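Long-range contact in amidase (Bacillus anthracis, PDB 5EWQ), which probably hydrolyses carboxylic acid amides to the free acid and ammonia: residues Thr150-Glu158 against Leu276-Asp284. Sequence-based numbering, arbitrary orientation.
Sequences TIVKQLKEE and LFNAMIGYD
The carboxylate of Glu158 lies flat against the methyl of Ala279: Glu158 CD and both its oxygens all stand 3.8 Å from Ala279 CB, so the methyl sits over a face of the group. This is helix-on-helix packing over the mixed central sheet of the amidase signature fold; the axes of 150-155 and 276-280 come within 8.9 Å and their directions differ by 114°. The second flat group, the amide of Gln154, sits among the carbonyl oxygens of Ala279, Met280 and Ile281, where helix 270-280 gives out. Which end is oxygen and which nitrogen is doubtful; the atom modelled as Gln154 OE1 lies 2.9 Å from Ala279 O, and hydrogen bonds here are possible but not established. With CG opposite its carbonyl carbon (chi1 -69°) and the chain extended beyond, Gln154 reaches straight to this spot. Phe277 takes no part across the contact: Ile281 CG2 lies over one face of its ring, offset toward the rim, and Tyr301 meets it with planes at about 60°.

Beside the Gln154 amide the contact turns apolar. Leu155 CD2 touches Leu276 CD1 at 3.6 Å and Ala279 CB at 3.8 Å, while Ile151 CG2 comes 4.5 Å from Met280 CB. Ile151 and Leu276 both rest on Val221 of strand 219-223, which puts the two helices on a common floor. Past Gly282, whose positive phi suits a residue without a side chain, the chain runs on to Asp284. There Thr150 OG1 lies 3.7 Å from Asp284 OD2, and Ser249 OG bridges them, hydrogen-bonded to both; Asp284 OD2 takes a further bond from Thr251 OG1.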
loop_
_atom_site.group_PDB
_atom_site.type_symbol
_atom_site.label_atom_id
_atom_site.label_comp_id
_atom_site.label_asym_id
_atom_site.label_seq_id
_atom_site.Cartn_x
_atom_site.Cartn_y
_atom_site.Cartn_z
ATOM N N THR A 150 6.317 -14.337 -2.247
ATOM C CA THR A 150 7.488 -14.201 -3.107
ATOM C C THR A 150 8.131 -12.826 -2.967
ATOM O O THR A 150 9.351 -12.695 -3.037
ATOM C CB THR A 150 7.137 -14.449 -4.583
ATOM O OG1 THR A 150 6.092 -13.554 -4.985
ATOM C CG2 THR A 150 6.673 -15.881 -4.777
ATOM N N ILE A 151 7.306 -11.806 -2.754
ATOM C CA ILE A 151 7.810 -10.450 -2.566
ATOM C C ILE A 151 8.555 -10.331 -1.240
ATOM O O ILE A 151 9.482 -9.533 -1.111
ATOM C CB ILE A 151 6.674 -9.409 -2.620
ATOM C CG1 ILE A 151 5.607 -9.714 -1.567
ATOM C CG2 ILE A 151 6.050 -9.379 -4.004
ATOM C CD1 ILE A 151 4.469 -8.716 -1.543
ATOM N N VAL A 152 8.154 -11.133 -0.258
ATOM C CA VAL A 152 8.829 -11.163 1.034
ATOM C C VAL A 152 10.130 -11.950 0.919
ATOM O O VAL A 152 11.157 -11.567 1.486
ATOM C CB VAL A 152 7.937 -11.786 2.126
ATOM C CG1 VAL A 152 8.704 -11.930 3.432
ATOM C CG2 VAL A 152 6.686 -10.947 2.327
ATOM N N LYS A 153 10.079 -13.047 0.170
ATOM C CA LYS A 153 11.252 -13.880 -0.057
ATOM C C LYS A 153 12.321 -13.111 -0.828
ATOM O O LYS A 153 13.511 -13.223 -0.533
ATOM C CB LYS A 153 10.864 -15.153 -0.812
ATOM C CG LYS A 153 12.012 -16.127 -1.026
ATOM C CD LYS A 153 11.542 -17.385 -1.739
ATOM N N GLN A 154 11.890 -12.324 -1.808
ATOM C CA GLN A 154 12.812 -11.523 -2.606
ATOM C C GLN A 154 13.332 -10.321 -1.820
ATOM O O GLN A 154 14.426 -9.822 -2.088
ATOM C CB GLN A 154 12.137 -11.055 -3.897
ATOM C CG GLN A 154 11.864 -12.168 -4.898
ATOM C CD GLN A 154 11.152 -11.671 -6.143
ATOM O OE1 GLN A 154 10.865 -10.481 -6.274
ATOM N NE2 GLN A 154 10.862 -12.585 -7.064
ATOM N N LEU A 155 12.545 -9.862 -0.852
ATOM C CA LEU A 155 12.944 -8.739 -0.011
ATOM C C LEU A 155 14.138 -9.096 0.865
ATOM O O LEU A 155 15.027 -8.273 1.085
ATOM C CB LEU A 155 11.776 -8.277 0.864
ATOM C CG LEU A 155 10.958 -7.103 0.328
ATOM C CD1 LEU A 155 9.837 -6.737 1.291
ATOM C CD2 LEU A 155 11.862 -5.910 0.073
ATOM N N LYS A 156 14.154 -10.329 1.358
ATOM C CA LYS A 156 15.218 -10.782 2.244
ATOM C C LYS A 156 16.457 -11.199 1.458
ATOM O O LYS A 156 17.502 -11.496 2.038
ATOM C CB LYS A 156 14.724 -11.938 3.117
ATOM C CG LYS A 156 13.565 -11.559 4.028
ATOM C CD LYS A 156 13.146 -12.714 4.920
ATOM C CE LYS A 156 12.577 -13.865 4.111
ATOM N NZ LYS A 156 12.070 -14.956 4.988
ATOM N N GLU A 157 16.336 -11.213 0.134
ATOM C CA GLU A 157 17.464 -11.527 -0.734
ATOM C C GLU A 157 18.342 -10.299 -0.948
ATOM O O GLU A 157 19.432 -10.395 -1.513
ATOM C CB GLU A 157 16.975 -12.071 -2.078
ATOM C CG GLU A 157 16.351 -13.454 -1.999
ATOM C CD GLU A 157 15.727 -13.890 -3.311
ATOM O OE1 GLU A 157 15.642 -13.055 -4.237
ATOM O OE2 GLU A 157 15.321 -15.066 -3.416
ATOM N N GLU A 158 17.860 -9.146 -0.495
ATOM C CA GLU A 158 18.617 -7.906 -0.615
ATOM C C GLU A 158 18.913 -7.297 0.752
ATOM O O GLU A 158 19.388 -6.166 0.847
ATOM C CB GLU A 158 17.865 -6.898 -1.490
ATOM C CG GLU A 158 17.699 -7.335 -2.936
ATOM C CD GLU A 158 17.191 -6.220 -3.829
ATOM O OE1 GLU A 158 16.874 -6.495 -5.005
ATOM O OE2 GLU A 158 17.114 -5.066 -3.357
ATOM N N LEU A 276 12.170 0.278 -2.723
ATOM C CA LEU A 276 11.447 -0.925 -2.334
ATOM C C LEU A 276 10.932 -1.673 -3.559
ATOM O O LEU A 276 10.867 -2.902 -3.570
ATOM C CB LEU A 276 10.285 -0.569 -1.405
ATOM C CG LEU A 276 9.420 -1.725 -0.898
ATOM C CD1 LEU A 276 10.255 -2.692 -0.081
ATOM C CD2 LEU A 276 8.254 -1.200 -0.080
ATOM N N PHE A 277 10.577 -0.917 -4.594
ATOM C CA PHE A 277 10.000 -1.478 -5.811
ATOM C C PHE A 277 11.003 -2.336 -6.580
ATOM O O PHE A 277 10.621 -3.142 -7.429
ATOM C CB PHE A 277 9.470 -0.352 -6.703
ATOM C CG PHE A 277 8.690 -0.832 -7.894
ATOM C CD1 PHE A 277 7.541 -1.587 -7.728
ATOM C CD2 PHE A 277 9.095 -0.510 -9.178
ATOM C CE1 PHE A 277 6.818 -2.025 -8.822
ATOM C CE2 PHE A 277 8.376 -0.944 -10.276
ATOM C CZ PHE A 277 7.235 -1.700 -10.097
ATOM N N ASN A 278 12.285 -2.163 -6.275
ATOM C CA ASN A 278 13.342 -2.923 -6.934
ATOM C C ASN A 278 13.325 -4.405 -6.565
ATOM O O ASN A 278 13.647 -5.258 -7.390
ATOM C CB ASN A 278 14.712 -2.330 -6.600
ATOM C CG ASN A 278 14.958 -1.003 -7.291
ATOM O OD1 ASN A 278 14.434 -0.748 -8.375
ATOM N ND2 ASN A 278 15.762 -0.152 -6.666
ATOM N N ALA A 279 12.950 -4.704 -5.325
ATOM C CA ALA A 279 12.990 -6.077 -4.830
ATOM C C ALA A 279 11.648 -6.787 -4.965
ATOM O O ALA A 279 11.576 -8.011 -4.866
ATOM C CB ALA A 279 13.444 -6.099 -3.379
HETATM N N MSE A 280 10.584 -6.023 -5.185
HETATM C CA MSE A 280 9.253 -6.605 -5.313
HETATM C C MSE A 280 9.047 -7.218 -6.693
HETATM O O MSE A 280 8.444 -8.284 -6.826
HETATM C CB MSE A 280 8.174 -5.558 -5.048
HETATM C CG MSE A 280 8.270 -4.877 -3.694
HETATM SE SE MSE A 280 6.685 -3.796 -3.360
HETATM C CE MSE A 280 6.015 -3.728 -5.190
ATOM N N ILE A 281 9.549 -6.538 -7.719
ATOM C CA ILE A 281 9.406 -7.006 -9.092
ATOM C C ILE A 281 10.200 -8.284 -9.331
ATOM O O ILE A 281 11.086 -8.631 -8.550
ATOM C CB ILE A 281 9.862 -5.940 -10.104
ATOM C CG1 ILE A 281 11.355 -5.646 -9.932
ATOM C CG2 ILE A 281 9.041 -4.675 -9.948
ATOM C CD1 ILE A 281 11.891 -4.612 -10.900
ATOM N N GLY A 282 9.879 -8.977 -10.417
ATOM C CA GLY A 282 10.566 -10.207 -10.764
ATOM C C GLY A 282 9.665 -11.183 -11.491
ATOM O O GLY A 282 8.528 -10.858 -11.836
ATOM N N TYR A 283 10.175 -12.386 -11.726
ATOM C CA TYR A 283 9.415 -13.417 -12.418
ATOM C C TYR A 283 8.925 -14.481 -11.443
ATOM O O TYR A 283 9.594 -14.788 -10.456
ATOM C CB TYR A 283 10.260 -14.059 -13.521
ATOM C CG TYR A 283 9.549 -15.154 -14.283
ATOM C CD1 TYR A 283 8.643 -14.849 -15.291
ATOM C CD2 TYR A 283 9.786 -16.492 -13.998
ATOM C CE1 TYR A 283 7.990 -15.847 -15.991
ATOM C CE2 TYR A 283 9.138 -17.497 -14.692
ATOM C CZ TYR A 283 8.243 -17.169 -15.688
ATOM O OH TYR A 283 7.595 -18.165 -16.383
ATOM N N ASP A 284 7.753 -15.039 -11.725
ATOM C CA ASP A 284 7.174 -16.076 -10.881
ATOM C C ASP A 284 6.403 -17.087 -11.724
ATOM O O ASP A 284 5.462 -16.729 -12.431
ATOM C CB ASP A 284 6.256 -15.456 -9.826
ATOM C CG ASP A 284 5.932 -16.413 -8.694
ATOM O OD1 ASP A 284 6.250 -17.617 -8.808
ATOM O OD2 ASP A 284 5.353 -15.959 -7.687
#